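Colicin-B (Escherichia coli, PDB 1RH1) forms channels that depolarise the cytoplasmic membrane of Escherichia coli and closely related bacteria, dissipating their cellular energy. Local coordinates at residues S53-I57 and V200-S204; I363-A369 and A495-D499; D173-N177 and V255-Y259; A161-V167 and M190-D196. One frame throughout, in Å; residues are numbered along the deposited sequence.

Interaction 1 (S53-I57 and V200-S204); sequences SPQGI and VPDRS
Arg203 reaches back to Gln55 where the loop 53-57 lies against the Asx turn that follows strand 189-201. Its backbone N makes an almost straight hydrogen bond (176° at the hydrogen) to Gln55 O, 2.8 Å away, and the same oxygen accepts a weak bond from Arg203 NE. The arginine chain, bent at chi2 and chi3, curls back beside Gly56, bringing NE to 3.3 Å from its CA. Glycine suits this place doubly: its phi is 112°, and the missing side chain leaves room for the guanidinium, which has Gly56 CA at its edge, in plane, and Pro201 O over one face.

At one end of the contact, Pro54 CG lies 3.4 Å from Ser204 CB, the CG corner of the ring resting on a small residue. At the other, Ile57 CG2 meets Val200 CG1 at 3.7 Å, joining two branched apolar side chains suited to packing; both Ile57 and Gln55 also touch Ile210 of strand 209-210. Asp202 both touches Gln55, OD2 lying 3.4 Å from Gln55 CG, and shapes the turn. What positions it is Ser204: Asp202 OD2 takes Ser204 N on its anti side at 2.8 Å and Ser204 OG on its syn side at 2.7 Å, both from the same face of the carboxylate plane.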
loop_
_atom_site.group_PDB
_atom_site.type_symbol
_atom_site.label_atom_id
_atom_site.label_comp_id
_atom_site.label_asym_id
_atom_site.label_seq_id
_atom_site.Cartn_x
_atom_site.Cartn_y
_atom_site.Cartn_z
ATOM N N SER A 53 1.569 47.221 -11.857
ATOM C CA SER A 53 2.709 47.724 -11.111
ATOM C C SER A 53 4.065 47.139 -11.538
ATOM O O SER A 53 4.194 45.928 -11.768
ATOM C CB SER A 53 2.456 47.465 -9.636
ATOM O OG SER A 53 3.324 48.278 -8.861
ATOM N N PRO A 54 5.093 48.012 -11.644
ATOM C CA PRO A 54 6.432 47.729 -12.151
ATOM C C PRO A 54 7.290 46.833 -11.316
ATOM O O PRO A 54 8.389 46.494 -11.749
ATOM C CB PRO A 54 7.075 49.055 -12.313
ATOM C CG PRO A 54 6.458 49.793 -11.159
ATOM C CD PRO A 54 5.007 49.431 -11.329
ATOM N N GLN A 55 6.773 46.516 -10.113
ATOM C CA GLN A 55 7.364 45.611 -9.143
ATOM C C GLN A 55 7.788 44.300 -9.728
ATOM O O GLN A 55 8.729 43.683 -9.255
ATOM C CB GLN A 55 6.392 45.327 -8.057
ATOM C CG GLN A 55 6.269 46.594 -7.255
ATOM C CD GLN A 55 5.337 46.558 -6.053
ATOM O OE1 GLN A 55 4.971 47.610 -5.507
ATOM N NE2 GLN A 55 4.933 45.368 -5.607
ATOM N N GLY A 56 7.068 43.868 -10.758
ATOM C CA GLY A 56 7.428 42.679 -11.498
ATOM C C GLY A 56 6.449 41.538 -11.325
ATOM O O GLY A 56 6.470 40.572 -12.096
ATOM N N ILE A 57 5.584 41.640 -10.319
ATOM C CA ILE A 57 4.688 40.541 -10.062
ATOM C C ILE A 57 3.382 40.784 -10.777
ATOM O O ILE A 57 2.953 41.933 -10.983
ATOM C CB ILE A 57 4.435 40.350 -8.521
ATOM C CG1 ILE A 57 3.780 41.563 -7.882
ATOM C CG2 ILE A 57 5.782 40.032 -7.880
ATOM C CD1 ILE A 57 3.254 41.315 -6.470
ATOM N N VAL A 200 10.396 38.246 -2.969
ATOM C CA VAL A 200 10.410 38.570 -4.390
ATOM C C VAL A 200 10.959 39.982 -4.564
ATOM O O VAL A 200 10.470 40.894 -3.907
ATOM C CB VAL A 200 8.966 38.472 -4.983
ATOM C CG1 VAL A 200 8.961 38.844 -6.450
ATOM C CG2 VAL A 200 8.461 37.041 -4.919
ATOM N N PRO A 201 11.965 40.203 -5.414
ATOM C CA PRO A 201 12.442 41.509 -5.834
ATOM C C PRO A 201 11.516 42.437 -6.576
ATOM O O PRO A 201 10.780 42.045 -7.479
ATOM C CB PRO A 201 13.659 41.234 -6.654
ATOM C CG PRO A 201 13.486 39.811 -7.095
ATOM C CD PRO A 201 12.878 39.171 -5.867
ATOM N N ASP A 202 11.634 43.690 -6.124
ATOM C CA ASP A 202 10.955 44.833 -6.684
ATOM C C ASP A 202 11.720 45.281 -7.912
ATOM O O ASP A 202 12.788 45.883 -7.797
ATOM C CB ASP A 202 10.918 45.999 -5.697
ATOM C CG ASP A 202 9.929 47.100 -6.098
ATOM O OD1 ASP A 202 9.420 47.800 -5.224
ATOM O OD2 ASP A 202 9.634 47.271 -7.277
ATOM N N ARG A 203 11.138 45.038 -9.085
ATOM C CA ARG A 203 11.726 45.458 -10.338
ATOM C C ARG A 203 11.719 46.974 -10.488
ATOM O O ARG A 203 12.491 47.471 -11.308
ATOM C CB ARG A 203 10.969 44.856 -11.504
ATOM C CG ARG A 203 11.705 43.755 -12.242
ATOM C CD ARG A 203 11.896 42.488 -11.404
ATOM N NE ARG A 203 10.629 41.807 -11.137
ATOM C CZ ARG A 203 10.530 40.498 -10.859
ATOM N NH1 ARG A 203 11.608 39.701 -10.804
ATOM N NH2 ARG A 203 9.319 39.983 -10.638
ATOM N N SER A 204 10.892 47.734 -9.736
ATOM C CA SER A 204 10.852 49.191 -9.834
ATOM C C SER A 204 11.817 49.919 -8.927
ATOM O O SER A 204 12.157 51.062 -9.218
ATOM C CB SER A 204 9.480 49.759 -9.517
ATOM O OG SER A 204 9.039 49.779 -8.168
#

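Interaction 2 (I363-A369 and A495-D499); sequences IRSYDDA and AFIDD
Arg364 N donates to Phe496 O (2.9 Å), tying the turn ahead of helix 366-376 to the loop after helix 479-495. Two bends in the arginine chain turn NE back to Ala495 O, at 3.0 Å. That oxygen lies exactly in the guanidinium plane, and NH2 adds a weak bond to it, so the fork of the guanidinium grips one carbonyl. Asp368 CB covers one face of the group, and Asp499 N lies over the opposite one. Asp499 OD1 is 4.5 Å from Arg364 NH2 but well out of its plane, an attraction of charges alone; its carboxylate is held instead by Ser372 and Lys375.

Next to these polar groups, Ile363 runs side by side with Phe496, CD1 reaching 3.5 Å from ring atom CD2. The small Ala369 lets the backbones approach, its CB 4.0 Å from Ala495 CB. Ser365 is the N-cap of helix 366-376, its OG accepting from Asp368 N.

Within the helical pore-forming domain, Phe496 also packs on Met444 and Glu448 of helix 441-452. Ile497 turns to helix 342-357, while Asp498 caps Lys500 N at the start of helix 500-510.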
loop_
_atom_site.group_PDB
_atom_site.type_symbol
_atom_site.label_atom_id
_atom_site.label_comp_id
_atom_site.label_asym_id
_atom_site.label_seq_id
_atom_site.Cartn_x
_atom_site.Cartn_y
_atom_site.Cartn_z
ATOM N N ILE A 363 10.298 -23.343 -3.592
ATOM C CA ILE A 363 10.783 -24.634 -3.086
ATOM C C ILE A 363 11.990 -25.091 -3.879
ATOM O O ILE A 363 12.214 -24.574 -4.975
ATOM C CB ILE A 363 9.749 -25.826 -3.145
ATOM C CG1 ILE A 363 9.119 -25.976 -4.504
ATOM C CG2 ILE A 363 8.664 -25.592 -2.108
ATOM C CD1 ILE A 363 8.260 -27.226 -4.528
ATOM N N ARG A 364 12.799 -26.017 -3.347
ATOM C CA ARG A 364 13.954 -26.513 -4.075
ATOM C C ARG A 364 13.572 -27.239 -5.352
ATOM O O ARG A 364 12.405 -27.559 -5.578
ATOM C CB ARG A 364 14.776 -27.462 -3.230
ATOM C CG ARG A 364 15.579 -26.797 -2.113
ATOM C CD ARG A 364 16.981 -27.404 -2.086
ATOM N NE ARG A 364 16.899 -28.813 -1.790
ATOM C CZ ARG A 364 17.914 -29.663 -1.860
ATOM N NH1 ARG A 364 19.141 -29.296 -2.230
ATOM N NH2 ARG A 364 17.680 -30.913 -1.489
ATOM N N SER A 365 14.529 -27.467 -6.248
ATOM C CA SER A 365 14.175 -28.151 -7.471
ATOM C C SER A 365 13.911 -29.612 -7.182
ATOM O O SER A 365 14.379 -30.170 -6.198
ATOM C CB SER A 365 15.295 -28.073 -8.473
ATOM O OG SER A 365 16.312 -29.028 -8.181
ATOM N N TYR A 366 13.142 -30.174 -8.098
ATOM C CA TYR A 366 12.814 -31.586 -8.252
ATOM C C TYR A 366 14.067 -32.445 -8.182
ATOM O O TYR A 366 14.119 -33.346 -7.354
ATOM C CB TYR A 366 12.124 -31.812 -9.615
ATOM C CG TYR A 366 12.199 -30.583 -10.560
ATOM C CD1 TYR A 366 13.395 -30.204 -11.216
ATOM C CD2 TYR A 366 11.063 -29.766 -10.683
ATOM C CE1 TYR A 366 13.444 -29.020 -11.965
ATOM C CE2 TYR A 366 11.103 -28.584 -11.427
ATOM C CZ TYR A 366 12.292 -28.211 -12.063
ATOM O OH TYR A 366 12.310 -27.016 -12.776
ATOM N N ASP A 367 15.105 -32.160 -8.996
ATOM C CA ASP A 367 16.343 -32.941 -9.038
ATOM C C ASP A 367 17.151 -32.745 -7.757
ATOM O O ASP A 367 17.831 -33.687 -7.343
ATOM C CB ASP A 367 17.215 -32.550 -10.274
ATOM C CG ASP A 367 16.675 -32.857 -11.698
ATOM O OD1 ASP A 367 17.338 -33.518 -12.507
ATOM O OD2 ASP A 367 15.583 -32.401 -12.031
ATOM N N ASP A 368 17.069 -31.582 -7.074
ATOM C CA ASP A 368 17.767 -31.333 -5.812
ATOM C C ASP A 368 17.119 -32.006 -4.629
ATOM O O ASP A 368 17.823 -32.555 -3.792
ATOM C CB ASP A 368 17.824 -29.863 -5.499
ATOM C CG ASP A 368 18.773 -29.020 -6.348
ATOM O OD1 ASP A 368 18.950 -27.844 -6.028
ATOM O OD2 ASP A 368 19.339 -29.507 -7.327
ATOM N N ALA A 369 15.780 -31.946 -4.536
ATOM C CA ALA A 369 14.991 -32.611 -3.488
ATOM C C ALA A 369 15.124 -34.113 -3.573
ATOM O O ALA A 369 15.389 -34.763 -2.568
ATOM C CB ALA A 369 13.484 -32.338 -3.580
ATOM N N ALA A 495 13.688 -31.709 2.374
ATOM C CA ALA A 495 14.218 -31.711 1.018
ATOM C C ALA A 495 13.754 -30.596 0.082
ATOM O O ALA A 495 14.476 -30.262 -0.844
ATOM C CB ALA A 495 13.887 -33.036 0.364
ATOM N N PHE A 496 12.570 -30.013 0.283
ATOM C CA PHE A 496 12.073 -28.905 -0.511
ATOM C C PHE A 496 12.561 -27.580 0.029
ATOM O O PHE A 496 12.297 -26.528 -0.561
ATOM C CB PHE A 496 10.518 -28.874 -0.532
ATOM C CG PHE A 496 9.918 -29.882 -1.513
ATOM C CD1 PHE A 496 9.247 -31.007 -1.040
ATOM C CD2 PHE A 496 10.098 -29.705 -2.893
ATOM C CE1 PHE A 496 8.771 -31.946 -1.947
ATOM C CE2 PHE A 496 9.616 -30.652 -3.793
ATOM C CZ PHE A 496 8.956 -31.773 -3.319
ATOM N N ILE A 497 13.255 -27.607 1.171
ATOM C CA ILE A 497 13.671 -26.373 1.818
ATOM C C ILE A 497 15.175 -26.324 1.860
ATOM O O ILE A 497 15.803 -25.372 1.399
ATOM C CB ILE A 497 13.125 -26.265 3.280
ATOM C CG1 ILE A 497 11.637 -26.555 3.397
ATOM C CG2 ILE A 497 13.366 -24.833 3.729
ATOM C CD1 ILE A 497 11.051 -26.418 4.789
ATOM N N ASP A 498 15.747 -27.398 2.379
ATOM C CA ASP A 498 17.167 -27.391 2.552
ATOM C C ASP A 498 17.736 -28.778 2.668
ATOM O O ASP A 498 17.055 -29.673 3.157
ATOM C CB ASP A 498 17.463 -26.603 3.797
ATOM C CG ASP A 498 18.782 -25.871 3.762
ATOM O OD1 ASP A 498 18.745 -24.669 4.011
ATOM O OD2 ASP A 498 19.823 -26.478 3.487
ATOM N N ASP A 499 18.989 -28.964 2.253
ATOM C CA ASP A 499 19.642 -30.251 2.405
ATOM C C ASP A 499 20.181 -30.361 3.824
ATOM O O ASP A 499 20.428 -31.483 4.272
ATOM C CB ASP A 499 20.786 -30.399 1.384
ATOM C CG ASP A 499 21.520 -31.739 1.421
ATOM O OD1 ASP A 499 20.952 -32.757 1.021
ATOM O OD2 ASP A 499 22.671 -31.761 1.860
#

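Interaction 3 (D173-N177 and V255-Y259); sequences DLMQN and VEAGY
Leu174 and Val255 meet within a curled antiparallel sheet, although their strands, 169-176 and 252-256, are not neighbours in it: strands 179-186 and 121-128 come between them. The contact is therefore made by side chains, reaching a side chain and a bare stretch of backbone, with no ladder of backbone bonds. Leu174 carries most of it, splitting its two methyls between two targets. CD1 lies 3.7 Å from Val255 CG2, the two side chains crossing at a slant. CD2 reaches past the end of the strand to 3.3 Å from Gly258 N and 3.9 Å from Ala257 C, lying against the peptide that joins these two residues. With no side chain on Gly258, the leucine methyl lies directly against the backbone N.

Val255 is pointed at the other segment, and its first torsion (chi1 -63°) sets CG2 between the backbone N and carbonyl carbon, where it touches both partners. The second is Gln176, which approaches from the opposite direction; its chain bends at chi2 and brings OE1 to 3.7 Å from Val255 CG2, with NE2 also resting near both valine methyls. Beyond the apolar patch, Glu256 forms a salt bridge with Arg119, which also makes a cation-pi contact with Tyr259.

No hydrogen bond joins the two segments; the backbones of Leu174 and Val255 are bonded instead to Tyr181 and Ala122 of the intervening strands. Cohesion here rests on van der Waals contact and the burial of leucine and valine methyls, which makes little directional demand.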
loop_
_atom_site.group_PDB
_atom_site.type_symbol
_atom_site.label_atom_id
_atom_site.label_comp_id
_atom_site.label_asym_id
_atom_site.label_seq_id
_atom_site.Cartn_x
_atom_site.Cartn_y
_atom_site.Cartn_z
ATOM N N ASP A 173 -7.661 15.204 -3.783
ATOM C CA ASP A 173 -8.919 14.941 -4.450
ATOM C C ASP A 173 -9.282 13.474 -4.483
ATOM O O ASP A 173 -8.463 12.615 -4.183
ATOM C CB ASP A 173 -8.882 15.570 -5.869
ATOM C CG ASP A 173 -8.153 14.911 -7.025
ATOM O OD1 ASP A 173 -7.124 14.262 -6.849
ATOM O OD2 ASP A 173 -8.626 15.072 -8.142
ATOM N N LEU A 174 -10.554 13.215 -4.782
ATOM C CA LEU A 174 -11.158 11.898 -4.712
ATOM C C LEU A 174 -11.924 11.584 -5.971
ATOM O O LEU A 174 -12.977 12.171 -6.266
ATOM C CB LEU A 174 -12.174 11.790 -3.574
ATOM C CG LEU A 174 -11.991 10.877 -2.433
ATOM C CD1 LEU A 174 -13.358 10.513 -1.986
ATOM C CD2 LEU A 174 -11.194 9.665 -2.800
ATOM N N MET A 175 -11.412 10.596 -6.683
ATOM C CA MET A 175 -12.128 10.146 -7.855
ATOM C C MET A 175 -13.247 9.228 -7.389
ATOM O O MET A 175 -12.996 8.102 -6.969
ATOM C CB MET A 175 -11.148 9.430 -8.746
ATOM C CG MET A 175 -11.250 9.761 -10.229
ATOM S SD MET A 175 -11.090 11.500 -10.605
ATOM C CE MET A 175 -12.696 11.331 -11.267
ATOM N N GLN A 176 -14.494 9.706 -7.368
ATOM C CA GLN A 176 -15.602 8.869 -6.945
ATOM C C GLN A 176 -16.712 8.749 -7.965
ATOM O O GLN A 176 -17.600 9.598 -8.063
ATOM C CB GLN A 176 -16.201 9.391 -5.685
ATOM C CG GLN A 176 -15.265 9.157 -4.550
ATOM C CD GLN A 176 -15.931 8.467 -3.376
ATOM O OE1 GLN A 176 -15.522 7.368 -2.983
ATOM N NE2 GLN A 176 -16.964 9.104 -2.796
ATOM N N ASN A 177 -16.645 7.616 -8.683
ATOM C CA ASN A 177 -17.540 7.183 -9.759
ATOM C C ASN A 177 -17.432 7.998 -11.023
ATOM O O ASN A 177 -18.418 8.447 -11.617
ATOM C CB ASN A 177 -19.023 7.179 -9.312
ATOM C CG ASN A 177 -19.336 5.949 -8.477
ATOM O OD1 ASN A 177 -19.132 4.813 -8.913
ATOM N ND2 ASN A 177 -19.815 6.131 -7.246
ATOM N N VAL A 255 -15.689 7.483 3.275
ATOM C CA VAL A 255 -15.277 6.525 2.267
ATOM C C VAL A 255 -13.789 6.198 2.338
ATOM O O VAL A 255 -13.041 6.739 3.145
ATOM C CB VAL A 255 -15.622 7.069 0.841
ATOM C CG1 VAL A 255 -17.124 7.203 0.735
ATOM C CG2 VAL A 255 -14.941 8.405 0.556
ATOM N N GLU A 256 -13.359 5.276 1.488
ATOM C CA GLU A 256 -11.960 4.968 1.331
ATOM C C GLU A 256 -11.373 5.978 0.365
ATOM O O GLU A 256 -12.044 6.398 -0.586
ATOM C CB GLU A 256 -11.814 3.581 0.769
ATOM C CG GLU A 256 -10.373 3.226 0.469
ATOM C CD GLU A 256 -10.137 1.824 -0.047
ATOM O OE1 GLU A 256 -8.980 1.437 -0.071
ATOM O OE2 GLU A 256 -11.063 1.115 -0.434
ATOM N N ALA A 257 -10.108 6.345 0.595
ATOM C CA ALA A 257 -9.415 7.289 -0.269
ATOM C C ALA A 257 -9.021 6.676 -1.602
ATOM O O ALA A 257 -9.066 5.449 -1.755
ATOM C CB ALA A 257 -8.149 7.802 0.392
ATOM N N GLY A 258 -8.638 7.554 -2.549
ATOM C CA GLY A 258 -8.256 7.147 -3.880
ATOM C C GLY A 258 -6.980 6.332 -3.939
ATOM O O GLY A 258 -6.187 6.275 -3.011
ATOM N N TYR A 259 -6.789 5.672 -5.072
ATOM C CA TYR A 259 -5.602 4.890 -5.340
ATOM C C TYR A 259 -4.626 5.540 -6.324
ATOM O O TYR A 259 -3.478 5.087 -6.402
ATOM C CB TYR A 259 -6.007 3.544 -5.870
ATOM C CG TYR A 259 -6.635 2.648 -4.835
ATOM C CD1 TYR A 259 -5.874 1.607 -4.306
ATOM C CD2 TYR A 259 -7.972 2.824 -4.462
ATOM C CE1 TYR A 259 -6.448 0.716 -3.407
ATOM C CE2 TYR A 259 -8.557 1.934 -3.555
ATOM C CZ TYR A 259 -7.785 0.881 -3.046
ATOM O OH TYR A 259 -8.374 -0.062 -2.235
#

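Interaction 4 (A161-V167 and M190-D196); sequences AGNNVPV and MTVPVVD
Val165 and Val192 form a hydrogen-bonded antiparallel pair, Val165 N giving to Val192 O at 2.8 Å and Val192 N to Val165 O at 2.9 Å. The ladder goes on toward Gly162, with Val194 N to Asn163 O at 2.7 Å and Gly162 N to Val194 O at 2.8 Å; Val167 N to Met190 O extends it the other way. Thr191 OG1 adds a weak bond to Val165 O. Pro166 and Pro193, which have no N-H to offer, stand at non-hydrogen-bonded pairs, where the ladder asks none of them.

On the face with the prolines, Asn164 CB touches Thr191 CG2 at 3.5 Å, the side chains crossing nearly at right angles, and Asn164 ND2 sits over the face of the Pro193 ring, 3.4 Å from its CB. Valines, beta-branched and suited to a strand, dominate the other face: Val165 CG1 packs on Val194 CG2 (3.6 Å) and Val167 CG1 on Val192 CB (3.6 Å).

Strand 189-201 also runs parallel to strand 266-271, with Pro193 and Val195 bonding to Ile269 through their backbones. Met190 touches Asp17 of the TonB box, placing this strand pair beside the N-terminal segment.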
loop_
_atom_site.group_PDB
_atom_site.type_symbol
_atom_site.label_atom_id
_atom_site.label_comp_id
_atom_site.label_asym_id
_atom_site.label_seq_id
_atom_site.Cartn_x
_atom_site.Cartn_y
_atom_site.Cartn_z
ATOM N N ALA A 161 13.493 23.078 4.628
ATOM C CA ALA A 161 12.858 22.832 3.336
ATOM C C ALA A 161 13.515 21.743 2.507
ATOM O O ALA A 161 14.693 21.434 2.637
ATOM C CB ALA A 161 12.840 24.079 2.509
ATOM N N GLY A 162 12.704 21.066 1.716
ATOM C CA GLY A 162 13.198 19.928 0.971
ATOM C C GLY A 162 13.204 18.677 1.830
ATOM O O GLY A 162 14.061 17.816 1.670
ATOM N N ASN A 163 12.276 18.591 2.780
ATOM C CA ASN A 163 12.066 17.412 3.590
ATOM C C ASN A 163 10.590 17.324 3.902
ATOM O O ASN A 163 9.860 18.321 3.913
ATOM C CB ASN A 163 12.815 17.473 4.906
ATOM C CG ASN A 163 14.315 17.296 4.762
ATOM O OD1 ASN A 163 14.855 16.189 4.821
ATOM N ND2 ASN A 163 15.012 18.415 4.548
ATOM N N ASN A 164 10.157 16.086 4.134
ATOM C CA ASN A 164 8.765 15.833 4.437
ATOM C C ASN A 164 8.481 15.931 5.919
ATOM O O ASN A 164 9.235 15.420 6.747
ATOM C CB ASN A 164 8.373 14.457 3.946
ATOM C CG ASN A 164 8.437 14.252 2.433
ATOM O OD1 ASN A 164 8.555 13.121 1.968
ATOM N ND2 ASN A 164 8.372 15.260 1.572
ATOM N N VAL A 165 7.415 16.648 6.251
ATOM C CA VAL A 165 6.970 16.754 7.622
ATOM C C VAL A 165 5.792 15.806 7.866
ATOM O O VAL A 165 4.887 15.678 7.047
ATOM C CB VAL A 165 6.617 18.238 7.885
ATOM C CG1 VAL A 165 5.523 18.753 6.978
ATOM C CG2 VAL A 165 6.147 18.368 9.320
ATOM N N PRO A 166 5.781 15.069 8.972
ATOM C CA PRO A 166 4.646 14.274 9.419
ATOM C C PRO A 166 3.346 15.032 9.462
ATOM O O PRO A 166 3.336 16.080 10.083
ATOM C CB PRO A 166 5.101 13.799 10.742
ATOM C CG PRO A 166 6.555 13.528 10.493
ATOM C CD PRO A 166 6.981 14.747 9.733
ATOM N N VAL A 167 2.265 14.616 8.797
ATOM C CA VAL A 167 0.974 15.322 8.872
ATOM C C VAL A 167 -0.169 14.447 9.387
ATOM O O VAL A 167 -0.048 13.208 9.366
ATOM C CB VAL A 167 0.518 15.901 7.486
ATOM C CG1 VAL A 167 1.402 17.053 7.079
ATOM C CG2 VAL A 167 0.595 14.842 6.414
ATOM N N MET A 190 0.598 9.874 7.406
ATOM C CA MET A 190 0.914 10.538 6.157
ATOM C C MET A 190 2.019 11.538 6.398
ATOM O O MET A 190 2.335 11.884 7.540
ATOM C CB MET A 190 -0.341 11.237 5.615
ATOM C CG MET A 190 -1.463 10.256 5.313
ATOM S SD MET A 190 -2.981 11.001 4.725
ATOM C CE MET A 190 -3.319 11.862 6.212
ATOM N N THR A 191 2.583 12.007 5.281
ATOM C CA THR A 191 3.660 12.985 5.282
ATOM C C THR A 191 3.484 14.046 4.194
ATOM O O THR A 191 2.818 13.759 3.207
ATOM C CB THR A 191 4.925 12.127 5.155
ATOM O OG1 THR A 191 5.709 12.670 6.191
ATOM C CG2 THR A 191 5.691 12.138 3.859
ATOM N N VAL A 192 3.999 15.274 4.304
ATOM C CA VAL A 192 3.881 16.329 3.283
ATOM C C VAL A 192 5.192 17.092 3.074
ATOM O O VAL A 192 5.806 17.491 4.058
ATOM C CB VAL A 192 2.744 17.313 3.707
ATOM C CG1 VAL A 192 2.824 18.693 3.057
ATOM C CG2 VAL A 192 1.442 16.726 3.205
ATOM N N PRO A 193 5.699 17.377 1.874
ATOM C CA PRO A 193 6.909 18.181 1.648
ATOM C C PRO A 193 6.965 19.610 2.149
ATOM O O PRO A 193 6.039 20.380 1.879
ATOM C CB PRO A 193 7.130 18.136 0.164
ATOM C CG PRO A 193 5.755 17.836 -0.365
ATOM C CD PRO A 193 5.227 16.811 0.627
ATOM N N VAL A 194 8.022 19.963 2.901
ATOM C CA VAL A 194 8.235 21.354 3.287
ATOM C C VAL A 194 8.959 22.084 2.137
ATOM O O VAL A 194 9.960 21.586 1.595
ATOM C CB VAL A 194 9.058 21.391 4.585
ATOM C CG1 VAL A 194 9.410 22.800 5.035
ATOM C CG2 VAL A 194 8.203 20.769 5.661
ATOM N N VAL A 195 8.402 23.218 1.667
ATOM C CA VAL A 195 9.027 24.031 0.627
ATOM C C VAL A 195 9.249 25.411 1.195
ATOM O O VAL A 195 8.639 25.811 2.197
ATOM C CB VAL A 195 8.185 24.229 -0.686
ATOM C CG1 VAL A 195 7.890 22.882 -1.314
ATOM C CG2 VAL A 195 6.897 24.982 -0.402
ATOM N N ASP A 196 10.081 26.145 0.444
ATOM C CA ASP A 196 10.535 27.461 0.870
ATOM C C ASP A 196 10.089 28.706 0.125
ATOM O O ASP A 196 10.366 28.871 -1.063
ATOM C CB ASP A 196 12.050 27.478 0.891
ATOM C CG ASP A 196 12.528 28.101 2.182
ATOM O OD1 ASP A 196 12.854 27.336 3.096
ATOM O OD2 ASP A 196 12.554 29.337 2.274
#

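Interactions 1, 3 and 4 belong to the β-rich N-terminal part of the chain, whereas interaction 2 lies in the helical pore-forming domain, its centre 74 Å from that of interaction 1; the long helix 291-340 leads from one part to the other. Interactions 1 and 4 both use strand 189-201, their centres 30 Å apart, so one long strand serves a sheet pairing and then a loop contact. Interaction 3 belongs to a separate sheet, but strand 169-176 directly follows strand 163-167, and the nearest atoms of interactions 3 and 4 are about 7 Å apart. Segments of interaction 3 alternate with those of both, interlacing the N-terminal contacts, while interaction 2 closes independently within the killing domain.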